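Local atomic coordinates of response regulator (Helicobacter pylori, PDB entry 2PLN), a protein that probably acts as an orphan response regulator that binds DNA control regions to regulate transcription, seen here as its N-terminal receiver domain. Residues M19-I24 against K36-K41; S28-E33 against R118-L123; S75-I80 against V89-D94; V102-F105 against D111-A114. All coordinates share one frame; numbering follows the deposited sequence.

How the interactions relate
All four contacts lie in one CheY-like receiver domain built on a five-stranded parallel sheet. Interactions 1 and 2 share helix 28-40; their centres are about 10 Å apart and their segments alternate along the chain, because interaction 2 ties that early helix to the last one. Interactions 3 and 4 follow later, both nested inside the loop that interaction 2 closes. Their centres are about 8 Å apart, and strands 88-93 and 111-114 are sheet neighbours. Interactions 1 and 3 lie on opposite sides of the chain's centre, about 17 Å between centres. Interactions 2 and 4 both touch the second subunit, so both lie where the two subunits meet, around helices 98-106 and 120-130 and strand 111-114.

Interaction 1: M19-I24 against K36-K41; sequences MRVLLI and KGLNVK
L38 meets strand 20-24 with a single methyl, CD1, which approaches two side chains at once. Against V21 the two side chains stand at about a right angle: L38 CD1 lies 4.0 Å from V21 CG1 and 4.1 Å from V21 CB, so the leucine tip comes up beside the valine branch. Against L23 the geometry differs, the two leucines reaching for each other tip to tip with L23 CD1 4.1 Å from L38 CD1. One methyl therefore takes up position between residues i and i+2 of the strand, the two that point to this side of the sheet, while L22 points away.

The torsions account for this. L38 has CG anti to its carbonyl carbon (chi1 -68°), and its nearly trans second torsion (chi2 164°) sends CD1 straight out from the helix. V21 offers CG1, the methyl that lies opposite its own backbone N. The backbones stay well separated, 8.5 Å between V21 CA and L38 CA, so the gap is bridged by side chains alone. All three residues are buried and the interaction is wholly apolar; the 106 Å² buried in total marks a small contact, with L38 contributing more than half.

L38 packs further on A45 of strand 44-48 and on V124 and I127 of helix 120-130, which places it in the layer between sheet and helices. V21 also touches L65, and L23 touches V47 and M67, so strand 20-24 is flanked by strands 44-48 and 65-68 beneath helix 28-40.

Interaction 2: S28-E33 against R118-L123; sequences SVLGGE and RSIKAL
I120 provides the apolar part of this contact, turned from the first turn of helix 120-130 toward helix 28-40. Its CD1 sits 4.0 Å from E33 CB and, more loosely, 4.4 Å from L30 CD1. The aliphatic root of E33 does the touching and not its carboxylate, which an extended chain carries onward to the exposed surface.

Contact with the backbone comes from both branches. I120 CG2 lies opposite its own backbone N (chi1, measured to CG1, is -64°) and rests 3.9 Å from E33 O, while I120 CD1 also reaches E33 C at 4.0 Å. The ethyl arm thus bears on the side-chain base and the carbonyl carbon of E33, the branch methyl on its oxygen. The approach is close, with 7.3 Å between E33 CA and I120 CA.

The polar element lies within one segment. S119 is the N-cap of helix 120-130: A122 N donates to S119 OG over 3.0 Å at 168°, an almost straight bond that satisfies a first-turn amide. S119 OG is also hydrogen-bonded to S98 OG of the second subunit, and R118 NH1 forms a salt bridge with E101 of that subunit.

Among its neighbours, I120 also packs on I34 of helix 28-40, L30 touches Y117, and the start of helix 120-130 turns outward to the dimer partner, consistent with the dimers formed through this face by receivers of the OmpR/PhoB family.

Interaction 3: S75-I80 against V89-D94; sequences SFVSRI and VLVSSD
Helix 75-80 runs almost exactly antiparallel to strand 89-93, their directions differing by 178° and their axes approaching to 9.8 Å. The backbones come nearest at V77 and V89, whose CA atoms are 7.0 Å apart. This spacing leaves one layer of aliphatic side chains between them.

V77 enters that layer with CG2, the methyl held opposite its carbonyl carbon. This methyl meets two strand residues: V89 CG1 at 3.9 Å and V91 CG2 at 3.4 Å. The second distance is shorter than usual van der Waals contact, and since V77 and V91 cross at about a right angle, the packing there is tight at a single methyl pair. One helical turn on, I80 CG2 meets V89 CG2 at 3.8 Å, so the two methyls of V89 are shared between V77 and I80. The ethyl arm of I80 leads elsewhere, with CG1 3.6 Å above one face of the F76 ring, toward its rim.

L90 points to the other side of the sheet. The alternation is that of a beta strand, and the valine-rich interface is the helix-on-strand packing of a beta-alpha-beta unit, formed here by strand 65-68, helix 73-83 and strand 88-93 in the CheY-like receiver fold.

Interaction 4: V102-F105 against D111-A114; sequences VHAF and DYIA
F105 carries most of the first shell, laying the far end of its ring against the backbone at the start of strand 111-114. F105 CE1 is 3.7 Å from D111 CA, and F105 CZ is 3.8 Å from Y112 N. On the other flank F105 CE2 meets Y112 CB at 3.9 Å, where the two side chains cross at about a right angle. The helix adds a smaller piece: A104 CB touches the Y112 ring at CD2, also 3.9 Å away. Y112 is thus approached at its base by F105 and at CD2 of its ring by A104.

Torsions put these groups in place. F105 has CG opposite its carbonyl carbon, which swings the ring across to the strand. Y112 has CG opposite its backbone N (chi1 -177°), sending the ring past A104.

In the next shell, Y112 N donates to D111 OD1 over 2.8 Å, a bent bond of 136° that meets the oxygen on its anti side and 19° out of the carboxylate plane. D111 OD2 is in salt bridges with R126 and R130 of its own helix 120-130, and OD1 pairs with R126 of the second subunit. Several positive charges therefore probably hold this buried carboxylate ionised. The hydroxyl of Y112 is bound by E100 and by T97 N, fixing the far end of the ring.

Further out, A104 packs on L74 of helix 73-83, Y112 rests on V91 and S93 of strand 88-93, and F105 touches A129 of the second subunit, placing helix 98-106 and this edge strand in the dimer interface.

Interaction 1: M19-I24 against K36-K41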
loop_
_atom_site.group_PDB
_atom_site.type_symbol
_atom_site.label_atom_id
_atom_site.label_comp_id
_atom_site.label_asym_id
_atom_site.label_seq_id
_atom_site.Cartn_x
_atom_site.Cartn_y
_atom_site.Cartn_z
HETATM N N MSE A 19 -8.474 14.646 10.680
HETATM C CA MSE A 19 -7.218 14.060 10.251
HETATM C C MSE A 19 -6.421 15.154 9.553
HETATM O O MSE A 19 -6.970 15.922 8.760
HETATM C CB MSE A 19 -7.468 12.934 9.238
HETATM C CG MSE A 19 -8.327 11.790 9.699
HETATM SE SE MSE A 19 -7.264 10.459 10.634
HETATM C CE MSE A 19 -8.373 8.893 10.335
ATOM N N ARG A 20 -5.136 15.230 9.879
ATOM C CA ARG A 20 -4.242 16.186 9.233
ATOM C C ARG A 20 -3.112 15.452 8.517
ATOM O O ARG A 20 -2.488 14.549 9.084
ATOM C CB ARG A 20 -3.663 17.189 10.226
ATOM C CG ARG A 20 -3.050 18.434 9.500
ATOM C CD ARG A 20 -2.104 19.318 10.343
ATOM N NE ARG A 20 -2.885 20.195 11.137
ATOM C CZ ARG A 20 -3.032 21.504 10.956
ATOM N NH1 ARG A 20 -2.345 22.207 10.060
ATOM N NH2 ARG A 20 -3.852 22.112 11.759
ATOM N N VAL A 21 -2.848 15.857 7.275
ATOM C CA VAL A 21 -1.809 15.200 6.445
ATOM C C VAL A 21 -0.670 16.194 6.128
ATOM O O VAL A 21 -0.947 17.338 5.767
ATOM C CB VAL A 21 -2.426 14.722 5.112
ATOM C CG1 VAL A 21 -1.320 14.243 4.165
ATOM C CG2 VAL A 21 -3.527 13.635 5.368
ATOM N N LEU A 22 0.590 15.766 6.286
ATOM C CA LEU A 22 1.725 16.553 5.841
ATOM C C LEU A 22 2.229 16.051 4.479
ATOM O O LEU A 22 2.462 14.858 4.300
ATOM C CB LEU A 22 2.861 16.470 6.857
ATOM C CG LEU A 22 4.141 17.230 6.504
ATOM C CD1 LEU A 22 3.912 18.782 6.356
ATOM C CD2 LEU A 22 5.269 16.927 7.515
ATOM N N LEU A 23 2.407 16.965 3.531
ATOM C CA LEU A 23 2.874 16.573 2.196
ATOM C C LEU A 23 4.199 17.242 1.993
ATOM O O LEU A 23 4.262 18.473 1.967
ATOM C CB LEU A 23 1.894 17.029 1.088
ATOM C CG LEU A 23 0.456 16.499 1.130
ATOM C CD1 LEU A 23 -0.537 17.259 0.183
ATOM C CD2 LEU A 23 0.398 14.971 0.892
ATOM N N ILE A 24 5.262 16.445 1.891
ATOM C CA ILE A 24 6.580 16.997 1.542
ATOM C C ILE A 24 6.779 16.798 0.052
ATOM O O ILE A 24 6.976 15.697 -0.409
ATOM C CB ILE A 24 7.706 16.391 2.393
ATOM C CG1 ILE A 24 7.420 16.660 3.896
ATOM C CG2 ILE A 24 9.109 16.955 1.925
ATOM C CD1 ILE A 24 8.192 15.787 4.883
ATOM N N LYS A 36 -5.996 19.876 -2.324
ATOM C CA LYS A 36 -7.401 20.054 -2.750
ATOM C C LYS A 36 -8.154 18.714 -2.800
ATOM O O LYS A 36 -9.298 18.618 -2.354
ATOM C CB LYS A 36 -7.457 20.774 -4.118
ATOM C CG LYS A 36 -8.860 21.108 -4.652
ATOM C CD LYS A 36 -8.777 22.040 -5.902
ATOM C CE LYS A 36 -9.743 21.639 -7.021
ATOM N NZ LYS A 36 -9.566 22.472 -8.276
ATOM N N GLY A 37 -7.508 17.677 -3.346
ATOM C CA GLY A 37 -8.094 16.332 -3.384
ATOM C C GLY A 37 -8.372 15.809 -1.993
ATOM O O GLY A 37 -9.430 15.216 -1.716
ATOM N N LEU A 38 -7.428 16.032 -1.085
ATOM C CA LEU A 38 -7.629 15.561 0.289
ATOM C C LEU A 38 -8.755 16.317 0.960
ATOM O O LEU A 38 -9.535 15.735 1.709
ATOM C CB LEU A 38 -6.343 15.682 1.104
ATOM C CG LEU A 38 -5.230 14.743 0.661
ATOM C CD1 LEU A 38 -3.912 15.272 1.281
ATOM C CD2 LEU A 38 -5.577 13.285 1.026
ATOM N N ASN A 39 -8.812 17.628 0.720
ATOM C CA ASN A 39 -9.906 18.445 1.254
ATOM C C ASN A 39 -11.267 17.883 0.869
ATOM O O ASN A 39 -12.199 17.955 1.652
ATOM C CB ASN A 39 -9.825 19.883 0.739
ATOM C CG ASN A 39 -8.743 20.672 1.386
ATOM O OD1 ASN A 39 -8.139 20.264 2.411
ATOM N ND2 ASN A 39 -8.468 21.822 0.802
ATOM N N VAL A 40 -11.379 17.341 -0.345
ATOM C CA VAL A 40 -12.641 16.720 -0.792
ATOM C C VAL A 40 -13.202 15.707 0.204
ATOM O O VAL A 40 -14.410 15.649 0.405
ATOM C CB VAL A 40 -12.485 16.076 -2.188
ATOM C CG1 VAL A 40 -13.692 15.214 -2.550
ATOM C CG2 VAL A 40 -12.277 17.143 -3.209
ATOM N N LYS A 41 -12.322 14.931 0.830
ATOM C CA LYS A 41 -12.705 13.889 1.795
ATOM C C LYS A 41 -12.697 14.338 3.247
ATOM O O LYS A 41 -12.807 13.517 4.162
ATOM C CB LYS A 41 -11.791 12.673 1.634
ATOM C CG LYS A 41 -12.051 11.928 0.338
ATOM C CD LYS A 41 -13.480 11.354 0.231
ATOM C CE LYS A 41 -13.722 10.916 -1.207
ATOM N NZ LYS A 41 -14.934 10.081 -1.461
#

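Interaction 2: S28-E33 against R118-L123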
loop_
_atom_site.group_PDB
_atom_site.type_symbol
_atom_site.label_atom_id
_atom_site.label_comp_id
_atom_site.label_asym_id
_atom_site.label_seq_id
_atom_site.Cartn_x
_atom_site.Cartn_y
_atom_site.Cartn_z
ATOM N N SER A 28 5.086 22.597 -6.327
ATOM C CA SER A 28 4.003 23.273 -5.582
ATOM C C SER A 28 2.630 23.106 -6.224
ATOM O O SER A 28 1.606 23.077 -5.532
ATOM C CB SER A 28 4.308 24.758 -5.361
ATOM O OG SER A 28 4.187 25.463 -6.582
ATOM N N VAL A 29 2.615 23.025 -7.550
ATOM C CA VAL A 29 1.387 22.802 -8.310
ATOM C C VAL A 29 0.804 21.423 -7.979
ATOM O O VAL A 29 -0.383 21.295 -7.660
ATOM C CB VAL A 29 1.643 22.987 -9.825
ATOM C CG1 VAL A 29 0.432 22.593 -10.638
ATOM C CG2 VAL A 29 2.011 24.444 -10.092
ATOM N N LEU A 30 1.660 20.403 -8.030
ATOM C CA LEU A 30 1.224 19.058 -7.673
ATOM C C LEU A 30 0.786 19.009 -6.201
ATOM O O LEU A 30 -0.267 18.449 -5.892
ATOM C CB LEU A 30 2.340 18.058 -7.932
ATOM C CG LEU A 30 2.033 16.613 -7.575
ATOM C CD1 LEU A 30 0.730 16.163 -8.183
ATOM C CD2 LEU A 30 3.175 15.741 -7.993
ATOM N N GLY A 31 1.571 19.621 -5.316
ATOM C CA GLY A 31 1.224 19.590 -3.871
ATOM C C GLY A 31 -0.147 20.226 -3.646
ATOM O O GLY A 31 -0.968 19.730 -2.879
ATOM N N GLY A 32 -0.406 21.353 -4.317
ATOM C CA GLY A 32 -1.738 21.969 -4.276
ATOM C C GLY A 32 -2.885 21.083 -4.734
ATOM O O GLY A 32 -3.948 21.048 -4.109
ATOM N N GLU A 33 -2.680 20.376 -5.835
ATOM C CA GLU A 33 -3.661 19.449 -6.352
ATOM C C GLU A 33 -3.959 18.328 -5.364
ATOM O O GLU A 33 -5.114 17.963 -5.186
ATOM C CB GLU A 33 -3.171 18.859 -7.669
ATOM C CG GLU A 33 -3.340 19.800 -8.859
ATOM C CD GLU A 33 -2.451 19.418 -10.041
ATOM O OE1 GLU A 33 -1.578 18.540 -9.894
ATOM O OE2 GLU A 33 -2.596 20.018 -11.130
ATOM N N ARG A 118 -1.416 7.750 -10.386
ATOM C CA ARG A 118 -2.467 7.262 -11.293
ATOM C C ARG A 118 -3.493 8.365 -11.551
ATOM O O ARG A 118 -3.956 8.573 -12.687
ATOM C CB ARG A 118 -3.145 6.003 -10.732
ATOM C CG ARG A 118 -3.832 5.150 -11.795
ATOM C CD ARG A 118 -3.912 3.657 -11.487
ATOM N NE ARG A 118 -2.655 2.952 -11.763
ATOM C CZ ARG A 118 -1.776 2.586 -10.830
ATOM N NH1 ARG A 118 -2.010 2.849 -9.553
ATOM N NH2 ARG A 118 -0.658 1.947 -11.162
ATOM N N SER A 119 -3.828 9.073 -10.479
ATOM C CA SER A 119 -4.765 10.193 -10.470
ATOM C C SER A 119 -4.793 10.710 -9.052
ATOM O O SER A 119 -4.440 9.968 -8.098
ATOM C CB SER A 119 -6.183 9.783 -10.933
ATOM O OG SER A 119 -7.025 9.271 -9.914
ATOM N N ILE A 120 -5.221 11.960 -8.897
ATOM C CA ILE A 120 -5.460 12.499 -7.542
ATOM C C ILE A 120 -6.496 11.656 -6.773
ATOM O O ILE A 120 -6.256 11.320 -5.607
ATOM C CB ILE A 120 -5.849 14.001 -7.597
ATOM C CG1 ILE A 120 -4.690 14.841 -8.141
ATOM C CG2 ILE A 120 -6.423 14.465 -6.234
ATOM C CD1 ILE A 120 -3.428 14.893 -7.312
ATOM N N LYS A 121 -7.614 11.269 -7.421
ATOM C CA LYS A 121 -8.652 10.486 -6.751
ATOM C C LYS A 121 -8.138 9.108 -6.252
ATOM O O LYS A 121 -8.475 8.686 -5.159
ATOM C CB LYS A 121 -9.902 10.298 -7.650
ATOM C CG LYS A 121 -10.888 11.485 -7.609
ATOM C CD LYS A 121 -12.161 11.178 -8.424
ATOM C CE LYS A 121 -12.848 12.493 -8.820
ATOM N NZ LYS A 121 -14.071 12.254 -9.659
ATOM N N ALA A 122 -7.344 8.434 -7.072
ATOM C CA ALA A 122 -6.728 7.153 -6.700
ATOM C C ALA A 122 -5.710 7.352 -5.561
ATOM O O ALA A 122 -5.633 6.521 -4.649
ATOM C CB ALA A 122 -6.052 6.524 -7.912
ATOM N N LEU A 123 -4.899 8.406 -5.639
ATOM C CA LEU A 123 -3.954 8.706 -4.557
ATOM C C LEU A 123 -4.695 8.986 -3.235
ATOM O O LEU A 123 -4.323 8.473 -2.178
ATOM C CB LEU A 123 -3.067 9.898 -4.943
ATOM C CG LEU A 123 -2.156 10.421 -3.830
ATOM C CD1 LEU A 123 -1.266 9.273 -3.247
ATOM C CD2 LEU A 123 -1.328 11.568 -4.418
#

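Interaction 3: S75-I80 against V89-D94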
loop_
_atom_site.group_PDB
_atom_site.type_symbol
_atom_site.label_atom_id
_atom_site.label_comp_id
_atom_site.label_asym_id
_atom_site.label_seq_id
_atom_site.Cartn_x
_atom_site.Cartn_y
_atom_site.Cartn_z
ATOM N N SER A 75 16.236 7.982 5.159
ATOM C CA SER A 75 16.713 8.254 6.531
ATOM C C SER A 75 15.620 8.940 7.331
ATOM O O SER A 75 15.418 8.665 8.502
ATOM C CB SER A 75 18.004 9.075 6.545
ATOM O OG SER A 75 17.803 10.312 5.890
ATOM N N PHE A 76 14.900 9.844 6.669
ATOM C CA PHE A 76 13.763 10.533 7.283
ATOM C C PHE A 76 12.702 9.535 7.758
ATOM O O PHE A 76 12.121 9.693 8.842
ATOM C CB PHE A 76 13.218 11.513 6.255
ATOM C CG PHE A 76 11.875 12.093 6.580
ATOM C CD1 PHE A 76 10.708 11.546 6.029
ATOM C CD2 PHE A 76 11.774 13.224 7.391
ATOM C CE1 PHE A 76 9.479 12.099 6.283
ATOM C CE2 PHE A 76 10.543 13.787 7.650
ATOM C CZ PHE A 76 9.383 13.221 7.098
ATOM N N VAL A 77 12.451 8.499 6.942
ATOM C CA VAL A 77 11.430 7.499 7.283
ATOM C C VAL A 77 11.795 6.880 8.640
ATOM O O VAL A 77 10.974 6.815 9.546
ATOM C CB VAL A 77 11.267 6.435 6.181
ATOM C CG1 VAL A 77 10.458 5.255 6.658
ATOM C CG2 VAL A 77 10.597 7.062 4.932
ATOM N N SER A 78 13.034 6.418 8.752
ATOM C CA SER A 78 13.493 5.821 9.991
ATOM C C SER A 78 13.433 6.799 11.188
ATOM O O SER A 78 13.031 6.409 12.264
ATOM C CB SER A 78 14.912 5.270 9.817
ATOM O OG SER A 78 15.276 4.593 10.997
ATOM N N ARG A 79 13.832 8.056 10.989
ATOM C CA ARG A 79 13.783 9.044 12.098
ATOM C C ARG A 79 12.371 9.249 12.622
ATOM O O ARG A 79 12.143 9.284 13.851
ATOM C CB ARG A 79 14.349 10.397 11.692
ATOM C CG ARG A 79 15.832 10.455 11.555
ATOM C CD ARG A 79 16.359 11.869 11.532
ATOM N NE ARG A 79 15.806 12.695 10.454
ATOM C CZ ARG A 79 16.207 12.634 9.182
ATOM N NH1 ARG A 79 17.160 11.776 8.799
ATOM N NH2 ARG A 79 15.652 13.419 8.284
ATOM N N ILE A 80 11.407 9.327 11.702
ATOM C CA ILE A 80 9.995 9.578 12.054
ATOM C C ILE A 80 9.353 8.357 12.683
ATOM O O ILE A 80 8.556 8.469 13.641
ATOM C CB ILE A 80 9.184 10.027 10.774
ATOM C CG1 ILE A 80 9.675 11.382 10.282
ATOM C CG2 ILE A 80 7.654 10.030 11.061
ATOM C CD1 ILE A 80 9.642 12.467 11.313
ATOM N N VAL A 89 3.497 6.704 7.336
ATOM C CA VAL A 89 4.490 7.279 6.457
ATOM C C VAL A 89 4.409 6.655 5.059
ATOM O O VAL A 89 4.526 5.425 4.901
ATOM C CB VAL A 89 5.912 7.078 7.035
ATOM C CG1 VAL A 89 6.945 7.593 6.063
ATOM C CG2 VAL A 89 6.033 7.724 8.447
ATOM N N LEU A 90 4.213 7.505 4.059
ATOM C CA LEU A 90 4.140 7.076 2.639
ATOM C C LEU A 90 5.299 7.711 1.917
ATOM O O LEU A 90 5.534 8.920 2.046
ATOM C CB LEU A 90 2.830 7.522 1.967
ATOM C CG LEU A 90 1.503 7.348 2.734
ATOM C CD1 LEU A 90 0.300 7.656 1.831
ATOM C CD2 LEU A 90 1.377 5.900 3.339
ATOM N N VAL A 91 6.050 6.895 1.195
ATOM C CA VAL A 91 7.194 7.383 0.417
ATOM C C VAL A 91 6.717 7.378 -1.015
ATOM O O VAL A 91 6.191 6.381 -1.497
ATOM C CB VAL A 91 8.416 6.421 0.558
ATOM C CG1 VAL A 91 9.506 6.763 -0.438
ATOM C CG2 VAL A 91 8.976 6.472 1.986
ATOM N N SER A 92 6.908 8.499 -1.700
ATOM C CA SER A 92 6.564 8.611 -3.103
ATOM C C SER A 92 7.843 9.004 -3.885
ATOM O O SER A 92 8.643 9.830 -3.411
ATOM C CB SER A 92 5.405 9.618 -3.195
ATOM O OG SER A 92 5.285 10.184 -4.469
ATOM N N SER A 93 8.058 8.394 -5.049
ATOM C CA SER A 93 9.343 8.553 -5.789
ATOM C C SER A 93 9.152 8.747 -7.308
ATOM O O SER A 93 8.411 8.012 -7.931
ATOM C CB SER A 93 10.248 7.341 -5.511
ATOM O OG SER A 93 11.518 7.464 -6.143
ATOM N N ASP A 94 9.820 9.747 -7.883
ATOM C CA ASP A 94 9.835 9.954 -9.346
ATOM C C ASP A 94 10.909 9.083 -10.027
ATOM O O ASP A 94 11.000 9.021 -11.274
ATOM C CB ASP A 94 10.138 11.423 -9.649
ATOM C CG ASP A 94 11.444 11.857 -9.043
ATOM O OD1 ASP A 94 12.481 11.230 -9.373
ATOM O OD2 ASP A 94 11.538 12.773 -8.193
#

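Interaction 4: V102-F105 against D111-A114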
loop_
_atom_site.group_PDB
_atom_site.type_symbol
_atom_site.label_atom_id
_atom_site.label_comp_id
_atom_site.label_asym_id
_atom_site.label_seq_id
_atom_site.Cartn_x
_atom_site.Cartn_y
_atom_site.Cartn_z
ATOM N N VAL A 102 12.177 -1.867 -1.614
ATOM C CA VAL A 102 12.508 -2.809 -0.543
ATOM C C VAL A 102 13.011 -2.069 0.703
ATOM O O VAL A 102 12.564 -2.347 1.818
ATOM C CB VAL A 102 13.548 -3.871 -1.016
ATOM C CG1 VAL A 102 14.073 -4.707 0.162
ATOM C CG2 VAL A 102 12.937 -4.749 -2.084
ATOM N N HIS A 103 13.939 -1.133 0.507
ATOM C CA HIS A 103 14.504 -0.366 1.614
ATOM C C HIS A 103 13.420 0.418 2.354
ATOM O O HIS A 103 13.399 0.419 3.574
ATOM C CB HIS A 103 15.579 0.610 1.138
ATOM C CG HIS A 103 16.920 -0.026 0.923
ATOM N ND1 HIS A 103 17.848 0.480 0.036
ATOM C CD2 HIS A 103 17.492 -1.119 1.485
ATOM C CE1 HIS A 103 18.932 -0.278 0.057
ATOM N NE2 HIS A 103 18.748 -1.250 0.935
ATOM N N ALA A 104 12.526 1.071 1.614
ATOM C CA ALA A 104 11.496 1.903 2.227
ATOM C C ALA A 104 10.638 1.052 3.132
ATOM O O ALA A 104 10.379 1.415 4.257
ATOM C CB ALA A 104 10.636 2.599 1.155
ATOM N N PHE A 105 10.218 -0.102 2.642
ATOM C CA PHE A 105 9.406 -0.990 3.467
ATOM C C PHE A 105 10.181 -1.542 4.659
ATOM O O PHE A 105 9.659 -1.594 5.787
ATOM C CB PHE A 105 8.832 -2.102 2.619
ATOM C CG PHE A 105 7.625 -1.689 1.833
ATOM C CD1 PHE A 105 6.455 -1.206 2.502
ATOM C CD2 PHE A 105 7.603 -1.824 0.460
ATOM C CE1 PHE A 105 5.306 -0.828 1.772
ATOM C CE2 PHE A 105 6.450 -1.450 -0.293
ATOM C CZ PHE A 105 5.303 -0.966 0.373
ATOM N N ASP A 111 3.856 2.698 2.825
ATOM C CA ASP A 111 3.646 2.488 1.422
ATOM C C ASP A 111 4.788 3.088 0.627
ATOM O O ASP A 111 5.577 3.910 1.138
ATOM C CB ASP A 111 2.299 3.116 1.008
ATOM C CG ASP A 111 1.591 2.339 -0.106
ATOM O OD1 ASP A 111 2.274 1.648 -0.923
ATOM O OD2 ASP A 111 0.350 2.397 -0.242
ATOM N N TYR A 112 4.876 2.658 -0.622
ATOM C CA TYR A 112 5.839 3.171 -1.585
ATOM C C TYR A 112 5.084 3.380 -2.898
ATOM O O TYR A 112 4.477 2.439 -3.443
ATOM C CB TYR A 112 6.982 2.170 -1.753
ATOM C CG TYR A 112 8.088 2.634 -2.681
ATOM C CD1 TYR A 112 8.150 2.177 -3.989
ATOM C CD2 TYR A 112 9.091 3.531 -2.247
ATOM C CE1 TYR A 112 9.196 2.594 -4.860
ATOM C CE2 TYR A 112 10.133 3.940 -3.118
ATOM C CZ TYR A 112 10.166 3.476 -4.411
ATOM O OH TYR A 112 11.194 3.905 -5.288
ATOM N N ILE A 113 5.103 4.611 -3.406
ATOM C CA ILE A 113 4.183 4.971 -4.477
ATOM C C ILE A 113 5.029 5.587 -5.586
ATOM O O ILE A 113 5.783 6.514 -5.341
ATOM C CB ILE A 113 3.119 5.981 -3.954
ATOM C CG1 ILE A 113 2.312 5.380 -2.789
ATOM C CG2 ILE A 113 2.189 6.504 -5.098
ATOM C CD1 ILE A 113 1.643 6.423 -1.958
ATOM N N ALA A 114 4.946 5.045 -6.797
ATOM C CA ALA A 114 5.669 5.646 -7.919
ATOM C C ALA A 114 4.975 6.925 -8.366
ATOM O O ALA A 114 3.741 7.000 -8.389
ATOM C CB ALA A 114 5.747 4.677 -9.091
#